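Local coordinates for protein poly-gamma-glutamate hydrolase (Bacillus phage phiNIT1, PDB 3A9L) that is a zinc-dependent peptidase that hydrolyses the gamma-glutamyl linkages of bacterial poly-gamma-glutamate, at residues D5-E14 with R76-E86. Sequence-based numbering, arbitrary orientation.
With PO4 (phosphate ion), chain D.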
loop_
_atom_site.group_PDB
_atom_site.type_symbol
_atom_site.label_atom_id
_atom_site.label_comp_id
_atom_site.label_asym_id
_atom_site.label_seq_id
_atom_site.Cartn_x
_atom_site.Cartn_y
_atom_site.Cartn_z
ATOM N N ASP A 5 16.860 -15.299 -14.083
ATOM C CA ASP A 5 16.759 -14.579 -12.806
ATOM C C ASP A 5 17.887 -14.920 -11.843
ATOM O O ASP A 5 18.528 -15.945 -11.989
ATOM C CB ASP A 5 15.394 -14.832 -12.161
ATOM C CG ASP A 5 14.253 -14.214 -12.960
ATOM O OD1 ASP A 5 14.518 -13.309 -13.777
ATOM O OD2 ASP A 5 13.096 -14.634 -12.780
ATOM N N THR A 6 18.153 -14.024 -10.894
ATOM C CA THR A 6 19.019 -14.319 -9.747
ATOM C C THR A 6 18.249 -15.171 -8.733
ATOM O O THR A 6 18.682 -16.292 -8.399
ATOM C CB THR A 6 19.585 -13.010 -9.107
ATOM O OG1 THR A 6 20.457 -12.381 -10.050
ATOM C CG2 THR A 6 20.369 -13.286 -7.823
ATOM N N TYR A 7 17.100 -14.670 -8.275
ATOM C CA TYR A 7 16.293 -15.386 -7.284
ATOM C C TYR A 7 15.195 -16.223 -7.942
ATOM O O TYR A 7 14.545 -15.748 -8.848
ATOM C CB TYR A 7 15.719 -14.431 -6.233
ATOM C CG TYR A 7 16.754 -13.507 -5.613
ATOM C CD1 TYR A 7 17.645 -13.967 -4.624
ATOM C CD2 TYR A 7 16.853 -12.177 -6.022
ATOM C CE1 TYR A 7 18.610 -13.117 -4.066
ATOM C CE2 TYR A 7 17.808 -11.297 -5.438
ATOM C CZ TYR A 7 18.684 -11.784 -4.465
ATOM O OH TYR A 7 19.649 -10.936 -3.913
ATOM N N PRO A 8 15.043 -17.495 -7.516
ATOM C CA PRO A 8 14.072 -18.439 -8.071
ATOM C C PRO A 8 12.663 -18.100 -7.680
ATOM O O PRO A 8 11.702 -18.575 -8.295
ATOM C CB PRO A 8 14.471 -19.768 -7.440
ATOM C CG PRO A 8 15.317 -19.442 -6.311
ATOM C CD PRO A 8 16.037 -18.196 -6.689
ATOM N N ASN A 9 12.554 -17.274 -6.661
ATOM C CA ASN A 9 11.270 -16.806 -6.182
ATOM C C ASN A 9 11.510 -15.663 -5.203
ATOM O O ASN A 9 12.659 -15.327 -4.876
ATOM C CB ASN A 9 10.594 -17.947 -5.456
ATOM C CG ASN A 9 11.477 -18.535 -4.392
ATOM O OD1 ASN A 9 11.810 -17.877 -3.409
ATOM N ND2 ASN A 9 11.862 -19.788 -4.581
ATOM N N ILE A 10 10.430 -15.142 -4.642
ATOM C CA ILE A 10 10.517 -13.922 -3.839
ATOM C C ILE A 10 11.012 -14.138 -2.413
ATOM O O ILE A 10 11.612 -13.211 -1.827
ATOM C CB ILE A 10 9.182 -13.132 -3.890
ATOM C CG1 ILE A 10 8.969 -12.580 -5.304
ATOM C CG2 ILE A 10 9.128 -12.017 -2.824
ATOM C CD1 ILE A 10 9.803 -11.328 -5.690
ATOM N N GLU A 11 10.772 -15.336 -1.858
ATOM C CA GLU A 11 11.381 -15.723 -0.577
ATOM C C GLU A 11 12.908 -15.602 -0.663
ATOM O O GLU A 11 13.536 -14.857 0.112
ATOM C CB GLU A 11 11.000 -17.168 -0.202
ATOM C CG GLU A 11 9.585 -17.354 0.323
ATOM C CD GLU A 11 8.509 -17.347 -0.759
ATOM O OE1 GLU A 11 8.835 -17.423 -1.979
ATOM O OE2 GLU A 11 7.324 -17.305 -0.362
ATOM N N ALA A 12 13.504 -16.317 -1.622
ATOM C CA ALA A 12 14.943 -16.239 -1.859
ATOM C C ALA A 12 15.421 -14.794 -2.007
ATOM O O ALA A 12 16.449 -14.399 -1.447
ATOM C CB ALA A 12 15.315 -17.052 -3.099
ATOM N N LEU A 13 14.664 -14.005 -2.773
ATOM C CA LEU A 13 14.930 -12.585 -2.926
ATOM C C LEU A 13 14.840 -11.844 -1.601
ATOM O O LEU A 13 15.758 -11.125 -1.228
ATOM C CB LEU A 13 13.955 -11.956 -3.942
ATOM C CG LEU A 13 14.226 -10.492 -4.327
ATOM C CD1 LEU A 13 13.637 -10.161 -5.657
ATOM C CD2 LEU A 13 13.693 -9.519 -3.329
ATOM N N GLU A 14 13.731 -12.018 -0.892
ATOM C CA GLU A 14 13.518 -11.305 0.355
ATOM C C GLU A 14 14.557 -11.689 1.420
ATOM O O GLU A 14 15.038 -10.833 2.207
ATOM C CB GLU A 14 12.083 -11.549 0.829
ATOM C CG GLU A 14 11.112 -10.727 -0.022
ATOM C CD GLU A 14 9.737 -10.481 0.630
ATOM O OE1 GLU A 14 9.572 -10.773 1.830
ATOM O OE2 GLU A 14 8.835 -9.955 -0.070
ATOM N N ARG A 76 18.474 -7.722 -10.933
ATOM C CA ARG A 76 18.661 -8.820 -9.975
ATOM C C ARG A 76 17.428 -9.019 -9.091
ATOM O O ARG A 76 17.268 -10.054 -8.450
ATOM C CB ARG A 76 19.943 -8.630 -9.129
ATOM C CG ARG A 76 19.885 -7.685 -7.970
ATOM C CD ARG A 76 21.129 -7.871 -7.078
ATOM N NE ARG A 76 21.027 -7.121 -5.821
ATOM C CZ ARG A 76 21.577 -5.920 -5.599
ATOM N NH1 ARG A 76 22.285 -5.304 -6.546
ATOM N NH2 ARG A 76 21.432 -5.333 -4.409
ATOM N N LEU A 77 16.557 -8.006 -9.074
ATOM C CA LEU A 77 15.338 -8.074 -8.294
ATOM C C LEU A 77 14.186 -8.637 -9.149
ATOM O O LEU A 77 13.020 -8.711 -8.702
ATOM C CB LEU A 77 15.008 -6.687 -7.753
ATOM C CG LEU A 77 16.100 -5.993 -6.953
ATOM C CD1 LEU A 77 15.743 -4.531 -6.794
ATOM C CD2 LEU A 77 16.312 -6.669 -5.583
ATOM N N HIS A 78 14.525 -9.052 -10.372
ATOM C CA HIS A 78 13.536 -9.570 -11.308
ATOM C C HIS A 78 13.237 -11.025 -11.036
ATOM O O HIS A 78 14.124 -11.878 -11.144
ATOM C CB HIS A 78 13.980 -9.346 -12.766
ATOM C CG HIS A 78 13.010 -9.869 -13.783
ATOM N ND1 HIS A 78 13.076 -11.155 -14.282
ATOM C CD2 HIS A 78 11.965 -9.278 -14.407
ATOM C CE1 HIS A 78 12.108 -11.336 -15.159
ATOM N NE2 HIS A 78 11.420 -10.210 -15.257
ATOM N N VAL A 79 11.980 -11.295 -10.672
ATOM C CA VAL A 79 11.469 -12.644 -10.610
ATOM C C VAL A 79 10.337 -12.756 -11.633
ATOM O O VAL A 79 9.277 -12.128 -11.517
ATOM C CB VAL A 79 11.089 -13.062 -9.160
ATOM C CG1 VAL A 79 10.360 -14.383 -9.130
ATOM C CG2 VAL A 79 12.387 -13.187 -8.288
ATOM N N THR A 80 10.594 -13.529 -12.674
ATOM C CA THR A 80 9.626 -13.699 -13.730
ATOM C C THR A 80 8.204 -13.973 -13.194
ATOM O O THR A 80 8.041 -14.617 -12.150
ATOM C CB THR A 80 10.086 -14.813 -14.671
ATOM O OG1 THR A 80 9.484 -14.626 -15.958
ATOM C CG2 THR A 80 9.761 -16.195 -14.080
ATOM N N SER A 81 7.186 -13.487 -13.909
ATOM C CA SER A 81 5.763 -13.589 -13.473
ATOM C C SER A 81 5.232 -14.996 -13.191
ATOM O O SER A 81 4.387 -15.185 -12.301
ATOM C CB SER A 81 4.819 -12.908 -14.480
ATOM O OG SER A 81 5.345 -11.685 -14.954
ATOM N N THR A 82 5.691 -15.993 -13.952
ATOM C CA THR A 82 5.299 -17.366 -13.643
ATOM C C THR A 82 5.844 -17.877 -12.281
ATOM O O THR A 82 5.411 -18.922 -11.823
ATOM C CB THR A 82 5.793 -18.343 -14.707
ATOM O OG1 THR A 82 7.217 -18.247 -14.770
ATOM C CG2 THR A 82 5.167 -18.051 -16.084
ATOM N N HIS A 83 6.804 -17.169 -11.681
ATOM C CA HIS A 83 7.512 -17.616 -10.453
ATOM C C HIS A 83 7.269 -16.640 -9.307
ATOM O O HIS A 83 7.747 -16.822 -8.174
ATOM C CB HIS A 83 9.022 -17.733 -10.705
ATOM C CG HIS A 83 9.383 -18.817 -11.667
ATOM N ND1 HIS A 83 10.682 -19.198 -11.902
ATOM C CD2 HIS A 83 8.610 -19.626 -12.427
ATOM C CE1 HIS A 83 10.697 -20.189 -12.773
ATOM N NE2 HIS A 83 9.450 -20.472 -13.105
ATOM N N PHE A 84 6.495 -15.615 -9.620
ATOM C CA PHE A 84 6.388 -14.479 -8.726
ATOM C C PHE A 84 5.330 -14.809 -7.729
ATOM O O PHE A 84 4.157 -15.027 -8.060
ATOM C CB PHE A 84 6.088 -13.183 -9.472
ATOM C CG PHE A 84 6.053 -11.965 -8.571
ATOM C CD1 PHE A 84 4.880 -11.603 -7.928
ATOM C CD2 PHE A 84 7.188 -11.197 -8.378
ATOM C CE1 PHE A 84 4.834 -10.498 -7.118
ATOM C CE2 PHE A 84 7.154 -10.088 -7.559
ATOM C CZ PHE A 84 5.980 -9.728 -6.950
ATOM N N ASP A 85 5.780 -14.854 -6.492
ATOM C CA ASP A 85 4.977 -15.429 -5.433
ATOM C C ASP A 85 4.941 -14.555 -4.170
ATOM O O ASP A 85 4.638 -15.044 -3.103
ATOM C CB ASP A 85 5.459 -16.871 -5.133
ATOM C CG ASP A 85 6.784 -16.924 -4.372
ATOM O OD1 ASP A 85 7.596 -16.012 -4.512
ATOM O OD2 ASP A 85 7.021 -17.919 -3.650
ATOM N N GLU A 86 5.210 -13.260 -4.300
ATOM C CA GLU A 86 5.180 -12.393 -3.128
ATOM C C GLU A 86 3.813 -12.598 -2.445
ATOM O O GLU A 86 2.758 -12.457 -3.089
ATOM C CB GLU A 86 5.439 -10.950 -3.543
ATOM C CG GLU A 86 5.776 -9.990 -2.416
ATOM C CD GLU A 86 4.542 -9.592 -1.673
ATOM O OE1 GLU A 86 3.604 -9.107 -2.338
ATOM O OE2 GLU A 86 4.479 -9.863 -0.452
HETATM P P PO4 D . 8.604 -11.280 -17.214
HETATM O O1 PO4 D . 9.596 -12.418 -17.096
HETATM O O2 PO4 D . 7.963 -11.215 -18.591
HETATM O O3 PO4 D . 7.536 -11.585 -16.198
HETATM O O4 PO4 D . 9.269 -9.962 -16.925
HETATM O O HOH W 1 16.948 -11.298 -11.969
HETATM O O HOH W 2 15.730 -12.348 -9.040
HETATM O O HOH W 3 6.465 -10.201 0.960
#
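Asp5 divides its carboxylate between two donors of the 76-86 loop. OD1 receives ND1 of His78 at 2.6 Å, the oxygen lying almost in the plane of the imidazole, while OD2 accepts the backbone N of Thr80 at 2.7 Å in a nearly straight bond. Both donors come on the syn side but tilted 25-30° out of the carboxylate plane, which is turned 67° from the ring. With CG trans to the backbone N (chi1 179°), the His78 ring reaches out between Asp5 and the phosphate, where NE2 gives its proton to O4 at 2.7 Å; the ion, probably from the crystallisation liquor, is also held by Thr80 and Ser81.

At the other end of the contact, Asp85 OD1 takes the N-H of Ile10, the first residue of helix 10-16, at 3.0 Å. Asn9 is the N-cap, its OD1 accepting from Ala12 N. Asp85 OD2 lies 2.5 Å from Glu11 OE1, consistent with one of the two acids being protonated. Nearby, a water bridges Glu14 OE2 and Glu86 OE2, while Glu86 OE1 bonds Tyr64 OH.

Between these polar ends, Ile10 reaches the Phe84 ring with CD1, 3.5 Å from CE2, and lays CG2 against the Glu86 chain. Val79 CG1 lies against Asn9 CA; its CG2 meets Tyr7 O and CB and touches Leu13 CD1. One water accepts from Tyr7 N, within hydrogen-bonding distance of the Arg76 and His78 carbonyl oxygens.

Further out, His78 lies against the zinc ligands His40 and Glu45, with Asp5 behind it, and Val79 O bonds His40 NE2. Ile10 and Leu13 seat helix 10-16 on Phe66 of strand 62-68, Leu13 also touches Tyr23 of strand 23-29, and Glu86 caps helix 87-94, while Glu14 forms a salt bridge with Arg29 of the second subunit.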